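Local atomic coordinates of LRA-12 (Uncultured bacterium, PDB entry 5AEB), a protein that probably hydrolyses the beta-lactam ring of antibiotics, carbapenems among them, as a class B3 metallo-beta-lactamase with two zinc ions in its active site. Residues N14-K19 against G34-A39; D121-G126 against I189-K194; E175-R180 against S219-V224; N185-V190 against D259-E264. One frame throughout, in Å; residues are numbered along the deposited sequence.

Contact 1 (N14-K19 against G34-A39); sequences NADWSK and GTYDLA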
loop_
_atom_site.group_PDB
_atom_site.type_symbol
_atom_site.label_atom_id
_atom_site.label_comp_id
_atom_site.label_asym_id
_atom_site.label_seq_id
_atom_site.Cartn_x
_atom_site.Cartn_y
_atom_site.Cartn_z
ATOM N N ASN A 14 -1.292 5.258 -17.814
ATOM C CA ASN A 14 0.108 5.282 -17.383
ATOM C C ASN A 14 0.778 3.915 -17.550
ATOM O O ASN A 14 0.581 3.015 -16.725
ATOM C CB ASN A 14 0.136 5.714 -15.908
ATOM C CG ASN A 14 1.535 5.905 -15.358
ATOM O OD1 ASN A 14 2.523 5.354 -15.850
ATOM N ND2 ASN A 14 1.617 6.685 -14.306
ATOM N N ALA A 15 1.573 3.766 -18.602
ATOM C CA ALA A 15 2.254 2.502 -18.910
ATOM C C ALA A 15 3.102 1.931 -17.766
ATOM O O ALA A 15 3.257 0.722 -17.666
ATOM C CB ALA A 15 3.105 2.638 -20.163
ATOM N N ASP A 16 3.665 2.800 -16.929
ATOM C CA ASP A 16 4.477 2.379 -15.776
ATOM C C ASP A 16 3.711 1.539 -14.735
ATOM O O ASP A 16 4.337 0.834 -13.934
ATOM C CB ASP A 16 5.129 3.603 -15.096
ATOM C CG ASP A 16 6.294 4.181 -15.912
ATOM O OD1 ASP A 16 6.738 3.531 -16.884
ATOM O OD2 ASP A 16 6.780 5.289 -15.586
ATOM N N TRP A 17 2.374 1.614 -14.738
ATOM C CA TRP A 17 1.576 0.793 -13.829
ATOM C C TRP A 17 1.726 -0.675 -14.121
ATOM O O TRP A 17 1.763 -1.476 -13.221
ATOM C CB TRP A 17 0.118 1.227 -13.851
ATOM C CG TRP A 17 -0.151 2.510 -13.088
ATOM C CD1 TRP A 17 0.773 3.472 -12.658
ATOM C CD2 TRP A 17 -1.459 3.032 -12.658
ATOM N NE1 TRP A 17 0.136 4.491 -11.989
ATOM C CE2 TRP A 17 -1.191 4.308 -11.975
ATOM C CE3 TRP A 17 -2.772 2.602 -12.792
ATOM C CZ2 TRP A 17 -2.212 5.084 -11.429
ATOM C CZ3 TRP A 17 -3.788 3.383 -12.223
ATOM C CH2 TRP A 17 -3.514 4.600 -11.569
ATOM N N SER A 18 1.842 -1.049 -15.384
ATOM C CA SER A 18 2.018 -2.452 -15.742
ATOM C C SER A 18 3.448 -2.816 -16.127
ATOM O O SER A 18 3.765 -3.990 -16.253
ATOM C CB SER A 18 1.067 -2.824 -16.881
ATOM O OG SER A 18 1.328 -1.965 -17.972
ATOM N N LYS A 19 4.314 -1.818 -16.293
ATOM C CA LYS A 19 5.714 -2.054 -16.640
ATOM C C LYS A 19 6.469 -2.907 -15.585
ATOM O O LYS A 19 6.536 -2.529 -14.430
ATOM C CB LYS A 19 6.391 -0.701 -16.852
ATOM C CG LYS A 19 7.833 -0.760 -17.330
ATOM C CD LYS A 19 8.241 0.582 -17.897
ATOM C CE LYS A 19 9.637 0.510 -18.514
ATOM N NZ LYS A 19 10.693 0.659 -17.476
ATOM N N GLY A 34 6.906 -5.096 -6.811
ATOM C CA GLY A 34 5.803 -4.481 -7.547
ATOM C C GLY A 34 6.191 -4.158 -8.968
ATOM O O GLY A 34 7.210 -4.659 -9.489
ATOM N N THR A 35 5.394 -3.305 -9.598
ATOM C CA THR A 35 5.696 -2.872 -10.942
ATOM C C THR A 35 6.566 -1.633 -10.878
ATOM O O THR A 35 7.037 -1.243 -9.817
ATOM C CB THR A 35 4.426 -2.607 -11.788
ATOM O OG1 THR A 35 3.733 -1.436 -11.323
ATOM C CG2 THR A 35 3.526 -3.819 -11.791
ATOM N N TYR A 36 6.799 -1.027 -12.027
ATOM C CA TYR A 36 7.653 0.125 -12.081
ATOM C C TYR A 36 7.074 1.261 -11.209
ATOM O O TYR A 36 7.852 1.958 -10.558
ATOM C CB TYR A 36 7.913 0.562 -13.528
ATOM C CG TYR A 36 8.951 1.655 -13.623
ATOM C CD1 TYR A 36 8.571 2.990 -13.506
ATOM C CD2 TYR A 36 10.314 1.361 -13.825
ATOM C CE1 TYR A 36 9.495 4.012 -13.574
ATOM C CE2 TYR A 36 11.258 2.387 -13.903
ATOM C CZ TYR A 36 10.838 3.711 -13.770
ATOM O OH TYR A 36 11.713 4.770 -13.821
ATOM N N ASP A 37 5.745 1.415 -11.176
ATOM C CA ASP A 37 5.056 2.392 -10.289
ATOM C C ASP A 37 4.076 1.839 -9.222
ATOM O O ASP A 37 3.846 2.495 -8.219
ATOM C CB ASP A 37 4.354 3.506 -11.080
ATOM C CG ASP A 37 4.029 4.737 -10.205
ATOM O OD1 ASP A 37 4.938 5.329 -9.572
ATOM O OD2 ASP A 37 2.856 5.126 -10.145
ATOM N N LEU A 38 3.488 0.658 -9.423
ATOM C CA LEU A 38 2.586 0.106 -8.390
ATOM C C LEU A 38 3.371 -0.710 -7.375
ATOM O O LEU A 38 3.887 -1.777 -7.672
ATOM C CB LEU A 38 1.404 -0.661 -8.994
ATOM C CG LEU A 38 0.689 0.140 -10.092
ATOM C CD1 LEU A 38 -0.510 -0.619 -10.649
ATOM C CD2 LEU A 38 0.243 1.490 -9.530
ATOM N N ALA A 39 3.476 -0.174 -6.170
ATOM C CA ALA A 39 4.399 -0.705 -5.166
ATOM C C ALA A 39 3.750 -1.843 -4.423
ATOM O O ALA A 39 2.644 -1.709 -3.873
ATOM C CB ALA A 39 4.823 0.387 -4.206
#

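Contact 2 (D121-G126 against I189-K194); sequences DYAFGG and IVIEKK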
loop_
_atom_site.group_PDB
_atom_site.type_symbol
_atom_site.label_atom_id
_atom_site.label_comp_id
_atom_site.label_asym_id
_atom_site.label_seq_id
_atom_site.Cartn_x
_atom_site.Cartn_y
_atom_site.Cartn_z
ATOM N N ASP A 121 -17.399 2.613 -4.044
ATOM C CA ASP A 121 -16.340 3.611 -3.856
ATOM C C ASP A 121 -16.924 5.045 -3.842
ATOM O O ASP A 121 -17.630 5.425 -4.769
ATOM C CB ASP A 121 -15.265 3.467 -4.946
ATOM C CG ASP A 121 -14.076 4.427 -4.750
ATOM O OD1 ASP A 121 -14.291 5.652 -4.672
ATOM O OD2 ASP A 121 -12.913 3.962 -4.694
ATOM N N TYR A 122 -16.615 5.832 -2.814
ATOM C CA TYR A 122 -17.165 7.204 -2.723
ATOM C C TYR A 122 -16.863 8.061 -3.968
ATOM O O TYR A 122 -17.645 8.925 -4.319
ATOM C CB TYR A 122 -16.728 7.944 -1.438
ATOM C CG TYR A 122 -15.285 8.470 -1.450
ATOM C CD1 TYR A 122 -14.220 7.662 -1.023
ATOM C CD2 TYR A 122 -14.994 9.774 -1.882
ATOM C CE1 TYR A 122 -12.908 8.131 -1.031
ATOM C CE2 TYR A 122 -13.691 10.254 -1.891
ATOM C CZ TYR A 122 -12.639 9.425 -1.462
ATOM O OH TYR A 122 -11.329 9.894 -1.475
ATOM N N ALA A 123 -15.745 7.793 -4.631
ATOM C CA ALA A 123 -15.277 8.626 -5.738
ATOM C C ALA A 123 -15.537 8.004 -7.096
ATOM O O ALA A 123 -15.815 8.715 -8.068
ATOM C CB ALA A 123 -13.800 8.969 -5.581
ATOM N N PHE A 124 -15.462 6.682 -7.168
ATOM C CA PHE A 124 -15.596 6.001 -8.446
ATOM C C PHE A 124 -16.672 4.940 -8.444
ATOM O O PHE A 124 -16.724 4.128 -9.352
ATOM C CB PHE A 124 -14.262 5.382 -8.849
ATOM C CG PHE A 124 -13.137 6.364 -8.889
ATOM C CD1 PHE A 124 -13.170 7.434 -9.785
ATOM C CD2 PHE A 124 -12.059 6.237 -8.023
ATOM C CE1 PHE A 124 -12.140 8.353 -9.821
ATOM C CE2 PHE A 124 -11.019 7.149 -8.060
ATOM C CZ PHE A 124 -11.060 8.206 -8.964
ATOM N N GLY A 125 -17.527 4.960 -7.432
ATOM C CA GLY A 125 -18.590 3.987 -7.320
ATOM C C GLY A 125 -19.659 4.162 -8.373
ATOM O O GLY A 125 -19.494 4.929 -9.341
ATOM N N GLY A 126 -20.749 3.425 -8.187
ATOM C CA GLY A 126 -21.935 3.552 -9.037
ATOM C C GLY A 126 -21.852 3.025 -10.461
ATOM O O GLY A 126 -22.879 2.909 -11.109
ATOM N N ILE A 189 -5.464 13.394 -2.703
ATOM C CA ILE A 189 -6.881 13.616 -2.924
ATOM C C ILE A 189 -7.257 13.177 -4.330
ATOM O O ILE A 189 -6.618 13.557 -5.337
ATOM C CB ILE A 189 -7.268 15.090 -2.696
ATOM C CG1 ILE A 189 -6.981 15.475 -1.237
ATOM C CG2 ILE A 189 -8.722 15.358 -3.108
ATOM C CD1 ILE A 189 -7.036 16.962 -0.999
ATOM N N VAL A 190 -8.318 12.398 -4.388
ATOM C CA VAL A 190 -8.698 11.712 -5.600
ATOM C C VAL A 190 -9.802 12.493 -6.335
ATOM O O VAL A 190 -9.934 12.386 -7.547
ATOM C CB VAL A 190 -9.123 10.257 -5.237
ATOM C CG1 VAL A 190 -10.093 9.659 -6.242
ATOM C CG2 VAL A 190 -7.901 9.376 -5.084
ATOM N N ILE A 191 -10.585 13.262 -5.589
ATOM C CA ILE A 191 -11.721 13.998 -6.149
ATOM C C ILE A 191 -11.308 15.327 -6.783
ATOM O O ILE A 191 -10.301 15.933 -6.410
ATOM C CB ILE A 191 -12.833 14.255 -5.102
ATOM C CG1 ILE A 191 -12.236 14.448 -3.701
ATOM C CG2 ILE A 191 -13.790 13.079 -5.088
ATOM C CD1 ILE A 191 -12.638 15.708 -2.968
ATOM N N GLU A 192 -12.095 15.787 -7.741
ATOM C CA GLU A 192 -11.832 17.085 -8.365
ATOM C C GLU A 192 -12.611 18.220 -7.711
ATOM O O GLU A 192 -12.287 19.377 -7.906
ATOM C CB GLU A 192 -12.075 17.014 -9.878
ATOM C CG GLU A 192 -11.057 16.118 -10.573
ATOM C CD GLU A 192 -11.563 15.512 -11.870
ATOM O OE1 GLU A 192 -12.653 14.888 -11.878
ATOM O OE2 GLU A 192 -10.858 15.653 -12.895
ATOM N N LYS A 193 -13.619 17.878 -6.913
ATOM C CA LYS A 193 -14.480 18.873 -6.271
ATOM C C LYS A 193 -14.100 19.167 -4.814
ATOM O O LYS A 193 -13.172 18.564 -4.272
ATOM C CB LYS A 193 -15.964 18.471 -6.402
ATOM C CG LYS A 193 -16.357 17.152 -5.739
ATOM C CD LYS A 193 -17.820 16.805 -6.005
ATOM C CE LYS A 193 -18.001 16.065 -7.320
ATOM N NZ LYS A 193 -19.367 16.227 -7.897
ATOM N N LYS A 194 -14.809 20.119 -4.207
ATOM C CA LYS A 194 -14.634 20.499 -2.807
ATOM C C LYS A 194 -15.116 19.382 -1.887
ATOM O O LYS A 194 -16.075 18.674 -2.222
ATOM C CB LYS A 194 -15.457 21.759 -2.505
ATOM C CG LYS A 194 -14.673 23.054 -2.412
ATOM C CD LYS A 194 -14.123 23.502 -3.758
ATOM C CE LYS A 194 -12.938 24.445 -3.582
ATOM N NZ LYS A 194 -12.330 24.703 -4.911
HETATM O O HOH W 1 -9.849 12.053 -2.281
#

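Contact 3 (E175-R180 against S219-V224); sequences EQRSYR and SFDIWV. With SO4 (sulfate ion), chain F.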
loop_
_atom_site.group_PDB
_atom_site.type_symbol
_atom_site.label_atom_id
_atom_site.label_comp_id
_atom_site.label_asym_id
_atom_site.label_seq_id
_atom_site.Cartn_x
_atom_site.Cartn_y
_atom_site.Cartn_z
ATOM N N GLU A 175 21.905 -8.049 9.538
ATOM C CA GLU A 175 22.913 -8.531 10.499
ATOM C C GLU A 175 23.641 -7.434 11.281
ATOM O O GLU A 175 24.273 -7.725 12.299
ATOM C CB GLU A 175 23.939 -9.443 9.828
ATOM C CG GLU A 175 23.540 -10.910 9.815
ATOM C CD GLU A 175 24.508 -11.771 9.021
ATOM O OE1 GLU A 175 25.729 -11.462 9.004
ATOM O OE2 GLU A 175 24.048 -12.758 8.412
ATOM N N GLN A 176 23.540 -6.191 10.811
ATOM C CA GLN A 176 24.216 -5.051 11.441
ATOM C C GLN A 176 23.295 -4.126 12.239
ATOM O O GLN A 176 23.715 -3.501 13.215
ATOM C CB GLN A 176 24.965 -4.232 10.379
ATOM C CG GLN A 176 26.232 -4.900 9.836
ATOM C CD GLN A 176 27.275 -5.204 10.917
ATOM O OE1 GLN A 176 27.526 -4.387 11.812
ATOM N NE2 GLN A 176 27.890 -6.384 10.834
ATOM N N ARG A 177 22.032 -4.051 11.829
ATOM C CA ARG A 177 21.150 -3.000 12.290
ATOM C C ARG A 177 19.651 -3.297 12.134
ATOM O O ARG A 177 19.228 -4.023 11.220
ATOM C CB ARG A 177 21.511 -1.692 11.557
ATOM C CG ARG A 177 20.526 -0.579 11.775
ATOM C CD ARG A 177 21.069 0.765 11.359
ATOM N NE ARG A 177 20.042 1.765 11.611
ATOM C CZ ARG A 177 20.126 3.035 11.250
ATOM N NH1 ARG A 177 21.189 3.481 10.596
ATOM N NH2 ARG A 177 19.127 3.844 11.524
ATOM N N SER A 178 18.885 -2.712 13.055
ATOM C CA SER A 178 17.442 -2.725 13.070
ATOM C C SER A 178 16.889 -1.402 12.446
ATOM O O SER A 178 17.495 -0.326 12.593
ATOM C CB SER A 178 16.976 -2.957 14.510
ATOM O OG SER A 178 15.585 -3.194 14.603
ATOM N N TYR A 179 15.783 -1.505 11.701
ATOM C CA TYR A 179 15.151 -0.352 11.032
ATOM C C TYR A 179 13.656 -0.289 11.322
ATOM O O TYR A 179 12.950 -1.308 11.293
ATOM C CB TYR A 179 15.310 -0.411 9.516
ATOM C CG TYR A 179 16.722 -0.399 9.022
ATOM C CD1 TYR A 179 17.377 0.795 8.810
ATOM C CD2 TYR A 179 17.409 -1.593 8.768
ATOM C CE1 TYR A 179 18.686 0.820 8.348
ATOM C CE2 TYR A 179 18.728 -1.586 8.317
ATOM C CZ TYR A 179 19.353 -0.360 8.103
ATOM O OH TYR A 179 20.645 -0.277 7.648
ATOM N N ARG A 180 13.180 0.918 11.591
ATOM C CA ARG A 180 11.763 1.145 11.767
ATOM C C ARG A 180 11.221 1.577 10.389
ATOM O O ARG A 180 11.598 2.616 9.858
ATOM C CB ARG A 180 11.586 2.199 12.868
ATOM C CG ARG A 180 10.207 2.815 12.995
ATOM C CD ARG A 180 9.174 1.879 13.586
ATOM N NE ARG A 180 9.615 1.205 14.803
ATOM C CZ ARG A 180 9.292 1.554 16.044
ATOM N NH1 ARG A 180 8.531 2.612 16.266
ATOM N NH2 ARG A 180 9.755 0.833 17.066
ATOM N N SER A 219 7.367 8.601 13.568
ATOM C CA SER A 219 8.814 8.440 13.371
ATOM C C SER A 219 9.224 7.031 12.912
ATOM O O SER A 219 8.620 6.015 13.309
ATOM C CB SER A 219 9.626 8.891 14.593
ATOM O OG SER A 219 9.052 8.367 15.749
ATOM N N PHE A 220 10.269 7.014 12.074
ATOM C CA PHE A 220 10.733 5.828 11.364
ATOM C C PHE A 220 12.102 6.182 10.725
ATOM O O PHE A 220 12.478 7.387 10.605
ATOM C CB PHE A 220 9.725 5.470 10.246
ATOM C CG PHE A 220 9.336 6.661 9.409
ATOM C CD1 PHE A 220 10.148 7.087 8.346
ATOM C CD2 PHE A 220 8.178 7.391 9.709
ATOM C CE1 PHE A 220 9.812 8.233 7.607
ATOM C CE2 PHE A 220 7.846 8.514 8.964
ATOM C CZ PHE A 220 8.659 8.950 7.921
ATOM N N ASP A 221 12.806 5.147 10.293
ATOM C CA ASP A 221 14.083 5.284 9.626
ATOM C C ASP A 221 13.859 5.349 8.117
ATOM O O ASP A 221 14.488 6.143 7.431
ATOM C CB ASP A 221 14.956 4.084 9.991
ATOM C CG ASP A 221 15.268 4.033 11.489
ATOM O OD1 ASP A 221 15.740 5.091 12.011
ATOM O OD2 ASP A 221 15.033 2.984 12.153
ATOM N N ILE A 222 12.930 4.522 7.628
ATOM C CA ILE A 222 12.635 4.352 6.206
ATOM C C ILE A 222 11.123 4.434 5.952
ATOM O O ILE A 222 10.314 3.871 6.713
ATOM C CB ILE A 222 13.174 2.982 5.705
ATOM C CG1 ILE A 222 14.722 2.966 5.807
ATOM C CG2 ILE A 222 12.628 2.617 4.315
ATOM C CD1 ILE A 222 15.317 1.601 5.538
ATOM N N TRP A 223 10.746 5.192 4.928
ATOM C CA TRP A 223 9.372 5.229 4.494
ATOM C C TRP A 223 9.304 4.794 3.061
ATOM O O TRP A 223 10.203 5.108 2.232
ATOM C CB TRP A 223 8.742 6.600 4.672
ATOM C CG TRP A 223 9.270 7.691 3.764
ATOM C CD1 TRP A 223 10.495 8.338 3.854
ATOM C CD2 TRP A 223 8.594 8.313 2.608
ATOM N NE1 TRP A 223 10.626 9.264 2.865
ATOM C CE2 TRP A 223 9.522 9.307 2.084
ATOM C CE3 TRP A 223 7.355 8.147 1.983
ATOM C CZ2 TRP A 223 9.220 10.095 0.968
ATOM C CZ3 TRP A 223 7.054 8.951 0.875
ATOM C CH2 TRP A 223 7.967 9.909 0.385
ATOM N N VAL A 224 8.266 4.048 2.762
ATOM C CA VAL A 224 7.953 3.737 1.382
ATOM C C VAL A 224 6.480 4.064 1.180
ATOM O O VAL A 224 5.767 4.365 2.153
ATOM C CB VAL A 224 8.249 2.258 1.040
ATOM C CG1 VAL A 224 9.740 1.955 1.186
ATOM C CG2 VAL A 224 7.420 1.361 1.948
HETATM S S SO4 F . 22.530 -9.124 5.889
HETATM O O1 SO4 F . 23.389 -8.656 7.003
HETATM O O2 SO4 F . 21.447 -9.968 6.474
HETATM O O3 SO4 F . 23.342 -9.894 4.911
HETATM O O4 SO4 F . 21.995 -7.941 5.167
HETATM O O HOH W 2 7.723 4.983 15.491
#

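Contact 4 (N185-V190 against D259-E264); sequences NMPTIV and DKLQKE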
loop_
_atom_site.group_PDB
_atom_site.type_symbol
_atom_site.label_atom_id
_atom_site.label_comp_id
_atom_site.label_asym_id
_atom_site.label_seq_id
_atom_site.Cartn_x
_atom_site.Cartn_y
_atom_site.Cartn_z
ATOM N N ASN A 185 0.559 5.068 3.298
ATOM C CA ASN A 185 -0.349 5.494 2.264
ATOM C C ASN A 185 -0.454 7.023 2.274
ATOM O O ASN A 185 -1.082 7.590 3.161
ATOM C CB ASN A 185 -1.711 4.851 2.383
ATOM C CG ASN A 185 -2.470 4.971 1.089
ATOM O OD1 ASN A 185 -3.327 5.864 0.941
ATOM N ND2 ASN A 185 -2.056 4.182 0.093
ATOM N N MET A 186 0.159 7.687 1.301
ATOM C CA MET A 186 0.170 9.180 1.268
ATOM C C MET A 186 -1.275 9.712 1.070
ATOM O O MET A 186 -2.019 9.171 0.248
ATOM C CB MET A 186 1.118 9.709 0.173
ATOM C CG MET A 186 2.552 9.147 0.268
ATOM S SD MET A 186 3.204 9.244 1.944
ATOM C CE MET A 186 3.683 10.971 2.033
ATOM N N PRO A 187 -1.672 10.761 1.820
ATOM C CA PRO A 187 -3.043 11.294 1.730
ATOM C C PRO A 187 -3.246 12.181 0.506
ATOM O O PRO A 187 -3.434 13.381 0.624
ATOM C CB PRO A 187 -3.182 12.107 3.020
ATOM C CG PRO A 187 -1.779 12.582 3.278
ATOM C CD PRO A 187 -0.884 11.452 2.866
ATOM N N THR A 188 -3.185 11.584 -0.668
ATOM C CA THR A 188 -3.474 12.296 -1.868
ATOM C C THR A 188 -5.000 12.393 -1.971
ATOM O O THR A 188 -5.723 11.592 -1.364
ATOM C CB THR A 188 -2.860 11.573 -3.076
ATOM O OG1 THR A 188 -3.370 10.231 -3.141
ATOM C CG2 THR A 188 -1.291 11.536 -2.955
ATOM N N ILE A 189 -5.464 13.394 -2.703
ATOM C CA ILE A 189 -6.881 13.616 -2.924
ATOM C C ILE A 189 -7.257 13.177 -4.330
ATOM O O ILE A 189 -6.618 13.557 -5.337
ATOM C CB ILE A 189 -7.268 15.090 -2.696
ATOM C CG1 ILE A 189 -6.981 15.475 -1.237
ATOM C CG2 ILE A 189 -8.722 15.358 -3.108
ATOM C CD1 ILE A 189 -7.036 16.962 -0.999
ATOM N N VAL A 190 -8.318 12.398 -4.388
ATOM C CA VAL A 190 -8.698 11.712 -5.600
ATOM C C VAL A 190 -9.802 12.493 -6.335
ATOM O O VAL A 190 -9.934 12.386 -7.547
ATOM C CB VAL A 190 -9.123 10.257 -5.237
ATOM C CG1 VAL A 190 -10.093 9.659 -6.242
ATOM C CG2 VAL A 190 -7.901 9.376 -5.084
ATOM N N ASP A 259 3.751 18.301 3.168
ATOM C CA ASP A 259 3.557 19.727 2.969
ATOM C C ASP A 259 2.685 19.955 1.732
ATOM O O ASP A 259 1.639 20.584 1.829
ATOM C CB ASP A 259 4.920 20.394 2.774
ATOM C CG ASP A 259 4.910 21.853 3.115
ATOM O OD1 ASP A 259 3.838 22.420 3.419
ATOM O OD2 ASP A 259 5.999 22.452 3.089
ATOM N N LYS A 260 3.125 19.425 0.585
ATOM C CA LYS A 260 2.367 19.474 -0.670
ATOM C C LYS A 260 0.943 18.932 -0.510
ATOM O O LYS A 260 -0.020 19.547 -0.954
ATOM C CB LYS A 260 3.086 18.698 -1.743
ATOM C CG LYS A 260 4.195 19.507 -2.401
ATOM C CD LYS A 260 5.410 18.659 -2.768
ATOM C CE LYS A 260 5.107 17.679 -3.908
ATOM N NZ LYS A 260 5.913 16.425 -3.834
ATOM N N LEU A 261 0.801 17.808 0.177
ATOM C CA LEU A 261 -0.507 17.227 0.324
ATOM C C LEU A 261 -1.385 18.055 1.286
ATOM O O LEU A 261 -2.606 18.082 1.148
ATOM C CB LEU A 261 -0.402 15.758 0.732
ATOM C CG LEU A 261 0.347 14.825 -0.235
ATOM C CD1 LEU A 261 0.523 13.493 0.446
ATOM C CD2 LEU A 261 -0.340 14.657 -1.592
ATOM N N GLN A 262 -0.749 18.719 2.241
ATOM C CA GLN A 262 -1.417 19.655 3.149
ATOM C C GLN A 262 -2.021 20.848 2.376
ATOM O O GLN A 262 -3.199 21.162 2.559
ATOM C CB GLN A 262 -0.441 20.122 4.226
ATOM C CG GLN A 262 -0.886 21.328 5.043
ATOM C CD GLN A 262 -2.020 20.987 5.990
ATOM O OE1 GLN A 262 -2.037 19.917 6.605
ATOM N NE2 GLN A 262 -2.991 21.886 6.092
ATOM N N LYS A 263 -1.218 21.482 1.509
ATOM C CA LYS A 263 -1.683 22.572 0.630
ATOM C C LYS A 263 -2.846 22.119 -0.264
ATOM O O LYS A 263 -3.780 22.888 -0.534
ATOM C CB LYS A 263 -0.546 23.097 -0.245
ATOM C CG LYS A 263 0.672 23.615 0.523
ATOM C CD LYS A 263 0.262 24.516 1.687
ATOM C CE LYS A 263 1.256 24.480 2.832
ATOM N NZ LYS A 263 2.588 25.002 2.417
ATOM N N GLU A 264 -2.756 20.872 -0.735
ATOM C CA GLU A 264 -3.777 20.265 -1.548
ATOM C C GLU A 264 -5.084 20.141 -0.752
ATOM O O GLU A 264 -6.156 20.500 -1.247
ATOM C CB GLU A 264 -3.297 18.908 -2.042
ATOM C CG GLU A 264 -4.188 18.276 -3.084
ATOM C CD GLU A 264 -4.248 19.096 -4.340
ATOM O OE1 GLU A 264 -4.854 20.182 -4.322
ATOM O OE2 GLU A 264 -3.680 18.662 -5.355
HETATM O O HOH W 3 -3.652 15.982 -0.260
#

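Contact 1 (N14-K19 against G34-A39)
Thr-35 OG1 takes part in two hydrogen bonds, one to each segment. Thr-35 OG1 donates to Trp-17 O at 2.7 Å, meeting that oxygen from above the carbonyl plane. Thr-35 OG1 also accepts from Leu-38 N at 2.8 Å, which makes an ST motif. Two backbone bonds flank it. Tyr-36 N reaches Lys-19 O at 2.8 Å. Asp-37 N reaches Asp-16 O at 3.2 Å. The loop before strand 24-27 is thus tied to the loop that joins strands 30-32 and 41-45 of the larger sheet, beside the zinc site. Leu-38 CD2 lies over one face of the Trp-17 indole, 3.6 Å from the centroid of the five-membered ring. This is a CH-pi contact. Asn-14 CB covers the opposite face. Trp-17 NE1 makes a weak bond of 3.3 Å to Asp-37 OD2. That oxygen has its stronger partner in ND1 of His-227, a zinc ligand, while Asp-37 OD1 takes the backbone N of Ser-229. Asp-37 is therefore a second-shell residue that probably helps to set the rotation of the His-227 imidazole. The Tyr-36 ring runs alongside both Asp-16 and Lys-19. Asp-16 CG lies 3.5 Å from Tyr-36 CD1, and His-234 stacks on the tyrosine ring.

Contact 2 (D121-G126 against I189-K194)
Val-190 CG1 pushes against the outer end of the Phe-124 ring. Val-190 CG1 lies 3.2 Å from Phe-124 CZ and equally near Phe-124 CE2, shorter than a usual carbon contact, so the exact spacing is doubtful. Val-190 CG1 also touches Ala-123 CB at 3.8 Å. CG1 is turned roughly anti to the backbone N of Val-190 (chi1 154°), which aims it at both residues. Ile-191 adds its CG2 methyl, 4.1 Å from Ala-123 CB. Ala-123 CB also sits over the centre of the Phe-124 ring, and on the rim of one face of Tyr-122. One water links the two loops by polar bonds. The water donates to Tyr-122 OH at 2.7 Å and accepts from Val-190 N at 2.6 Å. Tyr-122 OH is also bonded to the carbonyl of His-161. Further out, Asp-121 shapes its own loop. Asp-121 OD1 accepts from Ala-123 N at 2.6 Å and from Phe-124 N at 2.9 Å, giving an Asx turn and an Asx motif on one oxygen. The two loops meet at the surface beside the zinc site, where the Val-190 side chain packs close to the zinc ligands His-161 and His-86. The direct contact is apolar and sets no bond direction; the polar tie comes through the water.

Contact 3 (E175-R180 against S219-V224)
Asp-221 has CG anti to its carbonyl carbon (chi1 -63°), which carries the carboxylate back to the backbone of Arg-180. There Asp-221 OD2 accepts from Arg-180 N at 2.8 Å in a nearly straight bond, on its anti side. Arg-177 comes from the opposite direction with its chain extended from CG to NE. Arg-177 NH2 meets Asp-221 OD1 at 3.6 Å, a long salt bridge. Asp-221 OD1 comes to the guanidinium edge, near its plane, and the carboxylate plane is turned 81° from it. Arg-180 O is shared by two donors. Asp-221 N donates to Arg-180 O at 2.8 Å. Ile-222 N donates to Arg-180 O at 3.2 Å. Strands 178-184 and 222-225 belong to a beta-alpha-beta unit with helix 204-216 between them. They run parallel in the five-stranded sheet, and these bonds mark where their pairing begins. At this end the aspartate side chain takes up the Arg-180 amide. Beside it, Tyr-179 CD1 packs against Ile-222 CD1 at 3.9 Å. Arg-177 CG lies over one face of the Tyr-179 ring, near its rim. Arg-180 folds its guanidinium away to a salt bridge with Asp-171. A water receives a weak bond from Arg-180 NH1 and donates to Ser-219 O. A sulfate, probably from the crystallisation liquor, accepts through its O1 from Glu-175 N at 3.0 Å and is also held by Arg-25.

Contact 4 (N185-V190 against D259-E264)
Leu-261 of helix 251-267 reaches Met-186, Pro-187 and Thr-188 in the loop after strand 178-184. Its CB and CG pass over the carbonyl oxygen of Pro-187, with Leu-261 CB 3.9 Å from Pro-187 O. At the branch the two methyls part. Leu-261 CD1 meets the proline ring, 3.5 Å from Pro-187 CD, which is tighter than a usual van der Waals contact. Leu-261 CD1 also touches Met-186 CB at 3.8 Å. Leu-261 CD2 goes to the threonine, 3.5 Å from Thr-188 CG2. The leucine crosses the proline at about a right angle but lies alongside Thr-188, pointing the same way. CG of Leu-261 is anti to the carbonyl carbon (chi1 -60°) and CD1 continues the extended chain (chi2 171°), which points CD1 at the proline ring. Pro-187 is the centre of an inverse gamma turn, closed by Thr-188 N to Met-186 O at 2.8 Å. The turn presents Pro-187 O toward the helix. A water donates both to that oxygen and to Leu-261 O, so it bridges two carbonyls. In this metallo-beta-lactamase the loop leads from strand 178-184 past the zinc site, and helix 251-267 packs against it. Thr-188 O accepts from Tyr-208 OH and, weakly, from ND1 of the zinc ligand His-161. Ile-189 CD1 rests on Glu-264, one turn further along the helix, 3.8 Å from Glu-264 CG and 3.7 Å from Glu-264 O. Helix 204-216 borders the same loop, with Leu-212 and Met-215 on Pro-187.

Contact 2 is a surface contact, while contacts 1, 3 and 4 are partly buried. Contacts 2 and 4 hold the same loop after strand 178-184 and share Ile-189 and Val-190. Contact 2 joins it to a second loop, contact 4 to the C-terminal helix. Both are mainly apolar, each with one bridging water. Contacts 1 and 3 rely more on direct hydrogen bonds. Contact 1 ties two loops beside the zinc site. Contact 3 pairs strand ends far from that site, about 34 Å from contact 2 between centres. Contacts 3 and 4 touch where Trp-223 CZ3 packs on Met-186 SD at 4.0 Å.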